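Local coordinates for protein glucose-6-phosphate isomerase (PDB 6OTU) that catalyses the reversible isomerization of glucose-6-phosphate to fructose-6-phosphate, working as a dimer in this structure, at residues Arg78-Gln83 and Phe480-Phe485; Ala91-Ile96 and Ile361-Lys366; Asn324-Gly329 and Ile368-Ser373; Glu355-Ser360 and Phe485-Asn490. All blocks are in the same frame, centred on the assembly; numbering follows the deposited sequence.

Contact 1: residues Arg78-Gln83 and Phe480-Phe485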
loop_
_atom_site.group_PDB
_atom_site.type_symbol
_atom_site.label_atom_id
_atom_site.label_comp_id
_atom_site.label_asym_id
_atom_site.label_seq_id
_atom_site.Cartn_x
_atom_site.Cartn_y
_atom_site.Cartn_z
ATOM N N ARG A 78 14.032 22.192 -20.824
ATOM C CA ARG A 78 14.787 21.230 -20.030
ATOM C C ARG A 78 15.321 20.062 -20.856
ATOM O O ARG A 78 15.972 19.180 -20.296
ATOM C CB ARG A 78 13.926 20.698 -18.868
ATOM C CG ARG A 78 13.548 21.763 -17.828
ATOM C CD ARG A 78 14.712 22.089 -16.890
ATOM N NE ARG A 78 15.427 20.877 -16.520
ATOM C CZ ARG A 78 16.731 20.813 -16.275
ATOM N NH1 ARG A 78 17.474 21.903 -16.341
ATOM N NH2 ARG A 78 17.287 19.655 -15.962
ATOM N N GLU A 79 15.044 20.018 -22.159
ATOM C CA GLU A 79 15.659 19.045 -23.070
ATOM C C GLU A 79 15.417 17.606 -22.610
ATOM O O GLU A 79 16.333 16.784 -22.544
ATOM C CB GLU A 79 17.148 19.332 -23.233
ATOM C CG GLU A 79 17.444 20.764 -23.650
ATOM C CD GLU A 79 18.733 20.888 -24.454
ATOM O OE1 GLU A 79 18.711 20.586 -25.670
ATOM O OE2 GLU A 79 19.770 21.282 -23.873
ATOM N N LEU A 80 14.153 17.308 -22.313
ATOM C CA LEU A 80 13.791 15.992 -21.795
ATOM C C LEU A 80 13.997 14.898 -22.842
ATOM O O LEU A 80 14.466 13.804 -22.517
ATOM C CB LEU A 80 12.337 16.015 -21.305
ATOM C CG LEU A 80 12.019 17.016 -20.180
ATOM C CD1 LEU A 80 10.664 16.736 -19.557
ATOM C CD2 LEU A 80 13.093 17.021 -19.111
ATOM N N ILE A 81 13.643 15.164 -24.098
ATOM C CA ILE A 81 13.831 14.160 -25.145
ATOM C C ILE A 81 15.318 13.871 -25.368
ATOM O O ILE A 81 15.721 12.713 -25.554
ATOM C CB ILE A 81 13.138 14.608 -26.451
ATOM C CG1 ILE A 81 11.609 14.638 -26.271
ATOM C CG2 ILE A 81 13.566 13.714 -27.625
ATOM C CD1 ILE A 81 10.959 13.274 -26.050
ATOM N N LYS A 82 16.159 14.915 -25.374
ATOM C CA LYS A 82 17.588 14.695 -25.563
ATOM C C LYS A 82 18.158 13.867 -24.418
ATOM O O LYS A 82 18.983 12.976 -24.637
ATOM C CB LYS A 82 18.331 16.025 -25.694
ATOM N N GLN A 83 17.698 14.118 -23.193
ATOM C CA GLN A 83 18.190 13.330 -22.069
ATOM C C GLN A 83 17.720 11.879 -22.158
ATOM O O GLN A 83 18.462 10.962 -21.795
ATOM C CB GLN A 83 17.756 13.971 -20.749
ATOM C CG GLN A 83 18.370 15.362 -20.497
ATOM C CD GLN A 83 18.037 15.883 -19.102
ATOM O OE1 GLN A 83 18.446 15.298 -18.095
ATOM N NE2 GLN A 83 17.272 16.976 -19.039
ATOM N N PHE A 480 8.982 8.385 -14.605
ATOM C CA PHE A 480 9.814 8.832 -13.492
ATOM C C PHE A 480 11.139 9.400 -13.991
ATOM O O PHE A 480 11.641 10.390 -13.444
ATOM C CB PHE A 480 10.028 7.674 -12.517
ATOM C CG PHE A 480 8.742 7.149 -11.924
ATOM C CD1 PHE A 480 7.776 8.021 -11.447
ATOM C CD2 PHE A 480 8.494 5.789 -11.849
ATOM C CE1 PHE A 480 6.577 7.542 -10.905
ATOM C CE2 PHE A 480 7.298 5.305 -11.302
ATOM C CZ PHE A 480 6.349 6.176 -10.833
ATOM N N ALA A 481 11.702 8.798 -15.045
ATOM C CA ALA A 481 12.916 9.333 -15.658
ATOM C C ALA A 481 12.691 10.737 -16.203
ATOM O O ALA A 481 13.536 11.624 -16.033
ATOM C CB ALA A 481 13.402 8.399 -16.776
ATOM N N PHE A 482 11.560 10.955 -16.886
ATOM C CA PHE A 482 11.284 12.280 -17.421
ATOM C C PHE A 482 11.122 13.287 -16.285
ATOM O O PHE A 482 11.605 14.421 -16.383
ATOM C CB PHE A 482 10.045 12.253 -18.319
ATOM C CG PHE A 482 10.316 11.839 -19.761
ATOM C CD1 PHE A 482 11.328 12.436 -20.500
ATOM C CD2 PHE A 482 9.525 10.870 -20.380
ATOM C CE1 PHE A 482 11.567 12.071 -21.822
ATOM C CE2 PHE A 482 9.758 10.500 -21.705
ATOM C CZ PHE A 482 10.777 11.103 -22.425
ATOM N N GLN A 483 10.478 12.882 -15.186
ATOM C CA GLN A 483 10.346 13.802 -14.055
ATOM C C GLN A 483 11.715 14.130 -13.458
ATOM O O GLN A 483 12.009 15.295 -13.166
ATOM C CB GLN A 483 9.398 13.222 -12.998
ATOM C CG GLN A 483 7.981 12.991 -13.516
ATOM C CD GLN A 483 6.941 12.722 -12.437
ATOM O OE1 GLN A 483 5.794 13.173 -12.547
ATOM N NE2 GLN A 483 7.321 11.983 -11.404
ATOM N N GLY A 484 12.574 13.122 -13.298
ATOM C CA GLY A 484 13.926 13.393 -12.830
ATOM C C GLY A 484 14.705 14.297 -13.773
ATOM O O GLY A 484 15.421 15.198 -13.324
ATOM N N PHE A 485 14.587 14.062 -15.096
ATOM C CA PHE A 485 15.270 14.909 -16.081
ATOM C C PHE A 485 14.786 16.345 -15.993
ATOM O O PHE A 485 15.566 17.292 -16.175
ATOM C CB PHE A 485 15.037 14.393 -17.506
ATOM C CG PHE A 485 15.653 13.058 -17.789
ATOM C CD1 PHE A 485 16.824 12.672 -17.165
ATOM C CD2 PHE A 485 15.065 12.193 -18.701
ATOM C CE1 PHE A 485 17.395 11.447 -17.434
ATOM C CE2 PHE A 485 15.628 10.962 -18.973
ATOM C CZ PHE A 485 16.800 10.586 -18.339
#

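Contact 2: residues Ala91-Ile96 and Ile361-Lys366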
loop_
_atom_site.group_PDB
_atom_site.type_symbol
_atom_site.label_atom_id
_atom_site.label_comp_id
_atom_site.label_asym_id
_atom_site.label_seq_id
_atom_site.Cartn_x
_atom_site.Cartn_y
_atom_site.Cartn_z
ATOM N N ALA A 91 24.788 7.145 -22.371
ATOM C CA ALA A 91 25.566 8.202 -21.727
ATOM C C ALA A 91 25.613 8.018 -20.202
ATOM O O ALA A 91 24.795 7.314 -19.599
ATOM C CB ALA A 91 24.996 9.581 -22.071
ATOM N N ILE A 92 26.590 8.674 -19.575
ATOM C CA ILE A 92 26.753 8.605 -18.122
ATOM C C ILE A 92 25.707 9.474 -17.424
ATOM O O ILE A 92 25.973 10.632 -17.083
ATOM C CB ILE A 92 28.176 9.026 -17.706
ATOM C CG1 ILE A 92 29.221 8.304 -18.561
ATOM C CG2 ILE A 92 28.402 8.757 -16.225
ATOM C CD1 ILE A 92 29.407 6.843 -18.184
ATOM N N MET A 93 24.519 8.923 -17.178
ATOM C CA MET A 93 23.469 9.690 -16.523
ATOM C C MET A 93 23.453 9.519 -15.006
ATOM O O MET A 93 22.915 10.377 -14.298
ATOM C CB MET A 93 22.100 9.308 -17.107
ATOM C CG MET A 93 22.038 9.338 -18.640
ATOM S SD MET A 93 22.139 11.007 -19.343
ATOM C CE MET A 93 20.659 11.760 -18.648
ATOM N N ASN A 94 24.030 8.448 -14.483
ATOM C CA ASN A 94 24.049 8.208 -13.041
ATOM C C ASN A 94 25.323 8.845 -12.496
ATOM O O ASN A 94 26.358 8.194 -12.370
ATOM C CB ASN A 94 23.978 6.710 -12.767
ATOM C CG ASN A 94 24.059 6.371 -11.306
ATOM O OD1 ASN A 94 24.028 7.253 -10.451
ATOM N ND2 ASN A 94 24.137 5.077 -11.002
ATOM N N ARG A 95 25.264 10.138 -12.183
ATOM C CA ARG A 95 26.440 10.783 -11.613
ATOM C C ARG A 95 26.062 12.127 -11.013
ATOM O O ARG A 95 25.073 12.751 -11.404
ATOM C CB ARG A 95 27.543 10.970 -12.654
ATOM C CG ARG A 95 27.225 11.986 -13.719
ATOM C CD ARG A 95 28.458 12.231 -14.590
ATOM N NE ARG A 95 29.608 12.733 -13.838
ATOM C CZ ARG A 95 30.173 13.918 -14.049
ATOM N NH1 ARG A 95 29.688 14.720 -14.991
ATOM N NH2 ARG A 95 31.225 14.299 -13.324
ATOM N N ILE A 96 26.880 12.568 -10.061
ATOM C CA ILE A 96 26.768 13.883 -9.443
ATOM C C ILE A 96 28.068 14.629 -9.724
ATOM O O ILE A 96 29.153 14.155 -9.363
ATOM C CB ILE A 96 26.505 13.784 -7.928
ATOM C CG1 ILE A 96 25.164 13.093 -7.638
ATOM C CG2 ILE A 96 26.544 15.161 -7.291
ATOM C CD1 ILE A 96 23.962 13.833 -8.172
ATOM N N ILE A 361 19.124 17.059 -3.932
ATOM C CA ILE A 361 20.258 17.739 -4.549
ATOM C C ILE A 361 20.209 17.493 -6.055
ATOM O O ILE A 361 19.728 16.451 -6.515
ATOM C CB ILE A 361 21.619 17.273 -3.978
ATOM C CG1 ILE A 361 21.751 15.761 -4.106
ATOM C CG2 ILE A 361 21.793 17.730 -2.547
ATOM C CD1 ILE A 361 22.736 15.364 -5.152
ATOM N N SER A 362 20.721 18.464 -6.822
ATOM C CA SER A 362 20.770 18.412 -8.282
ATOM C C SER A 362 21.955 17.573 -8.771
ATOM O O SER A 362 22.908 17.301 -8.032
ATOM C CB SER A 362 20.893 19.824 -8.864
ATOM O OG SER A 362 22.196 20.364 -8.662
ATOM N N ARG A 363 21.910 17.194 -10.057
ATOM C CA ARG A 363 23.044 16.504 -10.676
ATOM C C ARG A 363 24.312 17.345 -10.640
ATOM O O ARG A 363 25.403 16.806 -10.851
ATOM C CB ARG A 363 22.728 16.117 -12.122
ATOM C CG ARG A 363 21.737 14.958 -12.262
ATOM C CD ARG A 363 21.297 14.716 -13.716
ATOM N NE ARG A 363 20.656 15.887 -14.319
ATOM C CZ ARG A 363 20.072 15.898 -15.514
ATOM N NH1 ARG A 363 20.040 14.792 -16.246
ATOM N NH2 ARG A 363 19.520 17.015 -15.979
ATOM N N GLU A 364 24.200 18.645 -10.367
ATOM C CA GLU A 364 25.348 19.520 -10.181
ATOM C C GLU A 364 25.770 19.645 -8.706
ATOM O O GLU A 364 26.668 20.431 -8.388
ATOM C CB GLU A 364 25.045 20.900 -10.790
ATOM N N GLY A 365 25.159 18.884 -7.804
ATOM C CA GLY A 365 25.547 18.926 -6.404
ATOM C C GLY A 365 24.944 20.038 -5.568
ATOM O O GLY A 365 25.330 20.191 -4.399
ATOM N N LYS A 366 24.015 20.819 -6.117
ATOM C CA LYS A 366 23.399 21.929 -5.396
ATOM C C LYS A 366 22.106 21.482 -4.722
ATOM O O LYS A 366 21.317 20.725 -5.301
ATOM C CB LYS A 366 23.116 23.097 -6.344
HETATM O O HOH W 1 20.421 11.674 -15.272
#

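Contact 3: residues Asn324-Gly329 and Ile368-Ser373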
loop_
_atom_site.group_PDB
_atom_site.type_symbol
_atom_site.label_atom_id
_atom_site.label_comp_id
_atom_site.label_asym_id
_atom_site.label_seq_id
_atom_site.Cartn_x
_atom_site.Cartn_y
_atom_site.Cartn_z
ATOM N N ASN A 324 0.789 18.844 -11.211
ATOM C CA ASN A 324 0.137 18.594 -9.932
ATOM C C ASN A 324 1.097 18.791 -8.762
ATOM O O ASN A 324 0.738 19.408 -7.755
ATOM C CB ASN A 324 -0.443 17.178 -9.919
ATOM C CG ASN A 324 -1.765 17.076 -10.677
ATOM O OD1 ASN A 324 -2.540 18.031 -10.741
ATOM N ND2 ASN A 324 -2.022 15.910 -11.254
ATOM N N ARG A 325 2.325 18.290 -8.878
ATOM C CA ARG A 325 3.223 18.282 -7.724
ATOM C C ARG A 325 3.795 19.670 -7.439
ATOM O O ARG A 325 3.636 20.198 -6.335
ATOM C CB ARG A 325 4.354 17.269 -7.942
ATOM C CG ARG A 325 5.484 17.314 -6.905
ATOM C CD ARG A 325 5.022 16.964 -5.492
ATOM N NE ARG A 325 6.125 16.388 -4.736
ATOM C CZ ARG A 325 6.414 16.640 -3.458
ATOM N NH1 ARG A 325 5.690 17.492 -2.745
ATOM N NH2 ARG A 325 7.450 16.035 -2.895
ATOM N N ASN A 326 4.470 20.268 -8.421
ATOM C CA ASN A 326 5.152 21.544 -8.220
ATOM C C ASN A 326 4.261 22.757 -8.457
ATOM O O ASN A 326 4.424 23.778 -7.789
ATOM C CB ASN A 326 6.383 21.650 -9.139
ATOM C CG ASN A 326 7.304 20.426 -9.046
ATOM O OD1 ASN A 326 7.365 19.598 -9.973
ATOM N ND2 ASN A 326 8.015 20.306 -7.930
ATOM N N LEU A 327 3.338 22.701 -9.399
ATOM C CA LEU A 327 2.602 23.927 -9.675
ATOM C C LEU A 327 1.347 24.068 -8.832
ATOM O O LEU A 327 1.074 25.165 -8.344
ATOM C CB LEU A 327 2.280 24.016 -11.162
ATOM C CG LEU A 327 3.647 24.415 -11.719
ATOM C CD1 LEU A 327 3.835 23.958 -13.132
ATOM C CD2 LEU A 327 3.839 25.921 -11.588
ATOM N N LEU A 328 0.599 22.982 -8.621
ATOM C CA LEU A 328 -0.600 23.019 -7.786
ATOM C C LEU A 328 -0.318 22.654 -6.338
ATOM O O LEU A 328 -1.155 22.925 -5.468
ATOM C CB LEU A 328 -1.670 22.076 -8.342
ATOM C CG LEU A 328 -2.196 22.460 -9.721
ATOM C CD1 LEU A 328 -3.440 21.646 -9.997
ATOM C CD2 LEU A 328 -2.460 23.969 -9.822
ATOM N N GLY A 329 0.820 22.010 -6.082
ATOM C CA GLY A 329 1.286 21.747 -4.740
ATOM C C GLY A 329 0.791 20.479 -4.078
ATOM O O GLY A 329 0.870 20.378 -2.852
ATOM N N ILE A 368 18.395 21.766 -3.757
ATOM C CA ILE A 368 17.320 22.328 -4.568
ATOM C C ILE A 368 16.336 23.081 -3.681
ATOM O O ILE A 368 16.277 22.890 -2.465
ATOM C CB ILE A 368 16.605 21.239 -5.387
ATOM C CG1 ILE A 368 15.967 20.224 -4.460
ATOM C CG2 ILE A 368 17.581 20.564 -6.378
ATOM C CD1 ILE A 368 15.306 19.097 -5.184
ATOM N N SER A 369 15.550 23.958 -4.306
ATOM C CA SER A 369 14.573 24.775 -3.593
ATOM C C SER A 369 13.139 24.439 -3.989
ATOM O O SER A 369 12.228 25.243 -3.778
ATOM C CB SER A 369 14.842 26.255 -3.831
ATOM O OG SER A 369 16.085 26.620 -3.275
ATOM N N PHE A 370 12.917 23.263 -4.549
ATOM C CA PHE A 370 11.585 22.817 -4.900
ATOM C C PHE A 370 11.455 21.367 -4.450
ATOM O O PHE A 370 12.415 20.756 -3.962
ATOM C CB PHE A 370 11.340 22.990 -6.407
ATOM C CG PHE A 370 12.420 22.391 -7.259
ATOM C CD1 PHE A 370 13.574 23.119 -7.567
ATOM C CD2 PHE A 370 12.292 21.092 -7.750
ATOM C CE1 PHE A 370 14.575 22.561 -8.344
ATOM C CE2 PHE A 370 13.284 20.524 -8.536
ATOM C CZ PHE A 370 14.436 21.259 -8.825
ATOM N N ARG A 371 10.264 20.815 -4.622
ATOM C CA ARG A 371 9.953 19.471 -4.155
ATOM C C ARG A 371 10.043 18.484 -5.306
ATOM O O ARG A 371 9.684 18.801 -6.442
ATOM C CB ARG A 371 8.564 19.427 -3.501
ATOM C CG ARG A 371 8.472 20.424 -2.345
ATOM C CD ARG A 371 7.307 20.174 -1.423
ATOM N NE ARG A 371 7.259 21.164 -0.341
ATOM C CZ ARG A 371 7.762 20.970 0.874
ATOM N NH1 ARG A 371 8.357 19.821 1.175
ATOM N NH2 ARG A 371 7.670 21.926 1.793
ATOM N N THR A 372 10.540 17.288 -5.012
ATOM C CA THR A 372 10.675 16.283 -6.054
ATOM C C THR A 372 9.610 15.198 -5.922
ATOM O O THR A 372 8.418 15.505 -6.035
ATOM C CB THR A 372 12.078 15.709 -6.023
ATOM O OG1 THR A 372 12.420 15.399 -4.666
ATOM C CG2 THR A 372 13.054 16.749 -6.600
ATOM N N SER A 373 10.002 13.940 -5.697
ATOM C CA SER A 373 9.023 12.854 -5.754
ATOM C C SER A 373 7.883 13.100 -4.770
ATOM O O SER A 373 8.129 13.537 -3.642
ATOM C CB SER A 373 9.652 11.490 -5.458
ATOM O OG SER A 373 8.663 10.475 -5.601
HETATM O O HOH W 2 7.850 22.694 -5.801
#

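Contact 4: residues Glu355-Ser360 and Phe485-Asn490. With G6Q (glucose-6-phosphate), chain E.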
loop_
_atom_site.group_PDB
_atom_site.type_symbol
_atom_site.label_atom_id
_atom_site.label_comp_id
_atom_site.label_asym_id
_atom_site.label_seq_id
_atom_site.Cartn_x
_atom_site.Cartn_y
_atom_site.Cartn_z
ATOM N N GLU A 355 12.061 5.920 -4.760
ATOM C CA GLU A 355 13.496 5.679 -4.636
ATOM C C GLU A 355 14.285 6.439 -5.705
ATOM O O GLU A 355 15.392 6.930 -5.438
ATOM C CB GLU A 355 13.795 4.184 -4.705
ATOM C CG GLU A 355 15.061 3.803 -3.984
ATOM C CD GLU A 355 15.535 2.439 -4.361
ATOM O OE1 GLU A 355 16.635 2.070 -3.924
ATOM O OE2 GLU A 355 14.815 1.734 -5.099
ATOM N N SER A 356 13.738 6.546 -6.920
ATOM C CA SER A 356 14.436 7.288 -7.968
ATOM C C SER A 356 14.454 8.778 -7.666
ATOM O O SER A 356 15.506 9.421 -7.711
ATOM C CB SER A 356 13.782 7.050 -9.332
ATOM O OG SER A 356 13.896 5.701 -9.742
ATOM N N ASN A 357 13.298 9.349 -7.349
ATOM C CA ASN A 357 13.171 10.795 -7.338
ATOM C C ASN A 357 13.021 11.355 -5.935
ATOM O O ASN A 357 12.796 12.561 -5.779
ATOM C CB ASN A 357 12.020 11.212 -8.263
ATOM C CG ASN A 357 12.328 10.872 -9.720
ATOM O OD1 ASN A 357 13.500 10.848 -10.102
ATOM N ND2 ASN A 357 11.300 10.592 -10.531
ATOM N N GLY A 358 13.203 10.525 -4.907
ATOM C CA GLY A 358 13.225 11.035 -3.549
ATOM C C GLY A 358 14.564 11.664 -3.224
ATOM O O GLY A 358 15.331 11.130 -2.423
ATOM N N LYS A 359 14.859 12.797 -3.855
ATOM C CA LYS A 359 16.182 13.402 -3.808
ATOM C C LYS A 359 16.045 14.881 -3.504
ATOM O O LYS A 359 14.992 15.482 -3.737
ATOM C CB LYS A 359 16.929 13.219 -5.129
ATOM C CG LYS A 359 16.978 11.782 -5.614
ATOM C CD LYS A 359 17.947 10.960 -4.758
ATOM C CE LYS A 359 17.822 9.476 -5.050
ATOM N NZ LYS A 359 18.105 9.173 -6.471
ATOM N N SER A 360 17.117 15.467 -2.970
ATOM C CA SER A 360 17.056 16.883 -2.634
ATOM C C SER A 360 18.367 17.592 -2.966
ATOM O O SER A 360 18.685 18.618 -2.363
ATOM C CB SER A 360 16.682 17.084 -1.160
ATOM O OG SER A 360 17.429 16.213 -0.344
ATOM N N PHE A 485 14.587 14.062 -15.096
ATOM C CA PHE A 485 15.270 14.909 -16.081
ATOM C C PHE A 485 14.786 16.345 -15.993
ATOM O O PHE A 485 15.566 17.292 -16.175
ATOM C CB PHE A 485 15.037 14.393 -17.506
ATOM C CG PHE A 485 15.653 13.058 -17.789
ATOM C CD1 PHE A 485 16.824 12.672 -17.165
ATOM C CD2 PHE A 485 15.065 12.193 -18.701
ATOM C CE1 PHE A 485 17.395 11.447 -17.434
ATOM C CE2 PHE A 485 15.628 10.962 -18.973
ATOM C CZ PHE A 485 16.800 10.586 -18.339
ATOM N N CYS A 486 13.495 16.517 -15.715
ATOM C CA CYS A 486 12.916 17.847 -15.614
ATOM C C CYS A 486 13.384 18.543 -14.332
ATOM O O CYS A 486 13.871 19.682 -14.379
ATOM C CB CYS A 486 11.393 17.743 -15.668
ATOM S SG CYS A 486 10.546 19.317 -15.694
ATOM N N TRP A 487 13.264 17.861 -13.185
ATOM C CA TRP A 487 13.801 18.377 -11.925
ATOM C C TRP A 487 15.316 18.584 -11.965
ATOM O O TRP A 487 15.840 19.423 -11.222
ATOM C CB TRP A 487 13.431 17.431 -10.784
ATOM C CG TRP A 487 11.975 17.496 -10.474
ATOM C CD1 TRP A 487 11.183 18.607 -10.532
ATOM C CD2 TRP A 487 11.119 16.413 -10.099
ATOM N NE1 TRP A 487 9.895 18.290 -10.202
ATOM C CE2 TRP A 487 9.821 16.951 -9.931
ATOM C CE3 TRP A 487 11.324 15.045 -9.869
ATOM C CZ2 TRP A 487 8.729 16.169 -9.544
ATOM C CZ3 TRP A 487 10.246 14.270 -9.493
ATOM C CH2 TRP A 487 8.959 14.832 -9.334
ATOM N N GLY A 488 16.034 17.848 -12.816
ATOM C CA GLY A 488 17.483 17.941 -12.833
ATOM C C GLY A 488 18.177 17.203 -11.707
ATOM O O GLY A 488 19.265 17.606 -11.293
ATOM N N ILE A 489 17.579 16.130 -11.204
ATOM C CA ILE A 489 18.151 15.345 -10.130
ATOM C C ILE A 489 18.707 14.056 -10.720
ATOM O O ILE A 489 18.500 13.745 -11.889
ATOM C CB ILE A 489 17.104 15.047 -9.024
ATOM C CG1 ILE A 489 15.948 14.240 -9.629
ATOM C CG2 ILE A 489 16.605 16.332 -8.419
ATOM C CD1 ILE A 489 14.927 13.717 -8.628
ATOM N N ASN A 490 19.428 13.286 -9.903
ATOM C CA ASN A 490 19.929 11.981 -10.334
ATOM C C ASN A 490 18.919 10.922 -9.906
ATOM O O ASN A 490 18.847 10.538 -8.731
ATOM C CB ASN A 490 21.323 11.703 -9.780
ATOM C CG ASN A 490 21.855 10.317 -10.186
ATOM O OD1 ASN A 490 21.254 9.629 -11.012
ATOM N ND2 ASN A 490 22.986 9.904 -9.588
HETATM C C1 G6Q E . 17.114 -0.824 -6.233
HETATM C C2 G6Q E . 17.703 -0.618 -4.835
HETATM C C3 G6Q E . 17.373 -1.740 -3.856
HETATM C C4 G6Q E . 18.088 -3.062 -4.159
HETATM C C5 G6Q E . 18.004 -4.024 -2.973
HETATM C C6 G6Q E . 18.537 -5.397 -3.305
HETATM O O1 G6Q E . 17.423 -0.088 -7.110
HETATM O O2 G6Q E . 19.114 -0.449 -4.900
HETATM O O3 G6Q E . 15.961 -1.964 -3.835
HETATM O O4 G6Q E . 17.506 -3.686 -5.301
HETATM O O5 G6Q E . 18.713 -3.460 -1.866
HETATM O O6 G6Q E . 19.905 -5.242 -3.774
HETATM P P G6Q E . 20.680 -6.511 -4.408
HETATM O O1P G6Q E . 19.915 -6.905 -5.660
HETATM O O2P G6Q E . 22.075 -5.979 -4.714
HETATM O O3P G6Q E . 20.680 -7.600 -3.354
#

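Contact 1: residues Arg78-Gln83 and Phe480-Phe485
Q83 sets CB over one face of the F485 ring, 3.8 Å from the ring centroid and only 12° off the normal, a CH-pi contact. Beyond CB the glutamine chain runs extended (chi2 -173°) and slides past the phenylalanine in the opposite direction. This carries the amide back to the neck of F485 and turns its plane 47° from the ring. NE2 donates to R78 O, 2.9 Å away and in the plane of the amide, and adds a weak bond to F485 O, while OE1 is hydrogen-bonded to R363. Glutamine suits the place because its CB packs on the ring while NE2 serves two carbonyls and OE1 a guanidinium. R78 folds at chi2 and chi3 so that NH2 meets F485 O edge-on at 2.9 Å, nearly straight; NH1 turns to K12 O. A cationic group at a carbonyl in the last turns of a helix should be electrostatically favourable. L80, branched and buried, touches both aromatics: CD2 is 3.6 Å from F485 CB, and CB is 3.8 Å from F482 CD1. The F482 ring also points its edge at the L80 carbonyl. E79, a Schellman residue with positive phi that also N-caps, joins helix 65-77 to helix 80-89, whose first turn packs against the end of helix 466-487, with L315 and A318 of helix 313-327 beside L80 and F482.

Contact 2: residues Ala91-Ile96 and Ile361-Lys366
I96 and R363 bring two loops together at a type I beta turn, S362 to G365, their CA atoms 4.7 Å apart. The I96 CA-H points at R363 O (3.5 Å between CA and O), a weak C-H...O contact. The I96 side chain reaches over the turn: CD1 meets I361 CD1 at 3.6 Å, and CG2 lies near CA of G365, whose positive phi suits glycine. A beta-branched residue fits at I96, where its two branches divide between I361 and G365; N447 of the second subunit packs on both isoleucines. R363 bends at chi3 (-59°), bringing NH1 to CE of M93, which lies near the guanidinium plane at its edge. A water bridges the two residues as well, donating to M93 O and accepting from NH1, which also binds Q83. Further out, E97 and G488 hold the R363 backbone, and F485 packs against both M93 and the arginine. The turn itself is steadied by S362, whose small hydroxyl can fold back inside it: S362 OG accepts from K366 N at 3.2 Å, with a weaker bond from E364 N at 3.1 Å.

Contact 3: residues Asn324-Gly329 and Ile368-Ser373
N326 faces R371 with their CA atoms 6.6 Å apart, where a wider pi-type turn near the end of helix 313-327 meets an irregular loop whose carbonyls at R371, T372 and S373 receive bonds from helix side chains. Two donors, one long and one short, make them. R325 throws CG anti to the backbone N (chi1 171°) and then bends at chi2, so its guanidinium lies across the loop. NE gives a bond of 2.8 Å to T372 O, and NH2 one of 2.7 Å to S373 O. Both acceptors are tilted from the guanidinium plane, and NH2 stands above the plane of the S373 carbonyl instead of on a lone pair. One residue thus grips two successive carbonyls, which suits arginine. Over one guanidinium face sits R371 CB, 3.5 Å from CZ, and the two side chains cross at about a right angle. Their positive ends share D397 of the second subunit, which forms salt bridges with R325 NH2 and R371 NH1. N326 ND2 reaches R371 O at 2.7 Å, with that oxygen in the N326 amide plane, and a water links ND2 to R371 N. N326 OD1 accepts from W487, fixing the amide's rotation. Such a loop, pinned to helix 313-327 of its own chain and to the partner chain, belongs to the subunit interface of this dimeric isomerase; the S373 side chain lies about 8 Å from that of E355.

Contact 4: residues Glu355-Ser360 and Phe485-Asn490
N357 and W487 meet at about a right angle: the N357 CB and CG approach the indole edge in its plane, CB 3.7 Å from CZ3, with amide and ring planes 86° apart. I489 completes this tight part. Its CG1 takes the crowded position between backbone N and carbonyl carbon (chi1 61°) and then extends, pushing CD1 to 3.5 Å from N357 OD1. The amide is not left to apolar neighbours, since S491 binds OD1 and the carbonyl of F480 accepts from ND2. Asparagine is short enough to tuck beside the indole, and both polar atoms of its amide find partners. Where helix 466-487 stops, G488 adopts positive phi, comfortable for glycine. On the other side the packing is looser: I489 CD1 is 4.1 Å from K359 CB, and toward K359 polar groups take over. K359 bends at chi2 and chi4 to fold back, placing NZ 2.7 Å from N490 O, nearly head-on to that carbonyl, and 2.9 Å from S356 O, above its plane. Just before S356 in the helix, E355 leaves this interface and faces the open-chain glucose-6-phosphate, OE1 lying 3.0 Å from C2, consistent with a role as proton donor. K359 NZ also has a salt bridge to D493, so two carbonyls and a carboxylate surround a buried ammonium group, which probably keeps its charge and ties the residues after helix 345-357, which carries E355, to the loop beyond W487.

Overall arrangement
From the N terminus, 78-83 meets 480-485 in contact 1, closing a loop of nearly four hundred residues that holds both contact 2 and contact 3. Contact 2 closes a shorter loop, 91-96 to 361-366, and contact 3 the shortest, 324-329 to 368-373; these two cross each other. Contact 4, 355-360 with 485-490, closes about 125 residues, crosses the other three and shares F485 with contact 1, both using helix 466-487. Together they tie helices 80-89, 313-327, 345-357 and 466-487 to the loop after helix 80-89 and the long one that leads to strand 375-377. Contacts 2, 3 and 4 all touch the second subunit, whereas contact 1 stays within the chain.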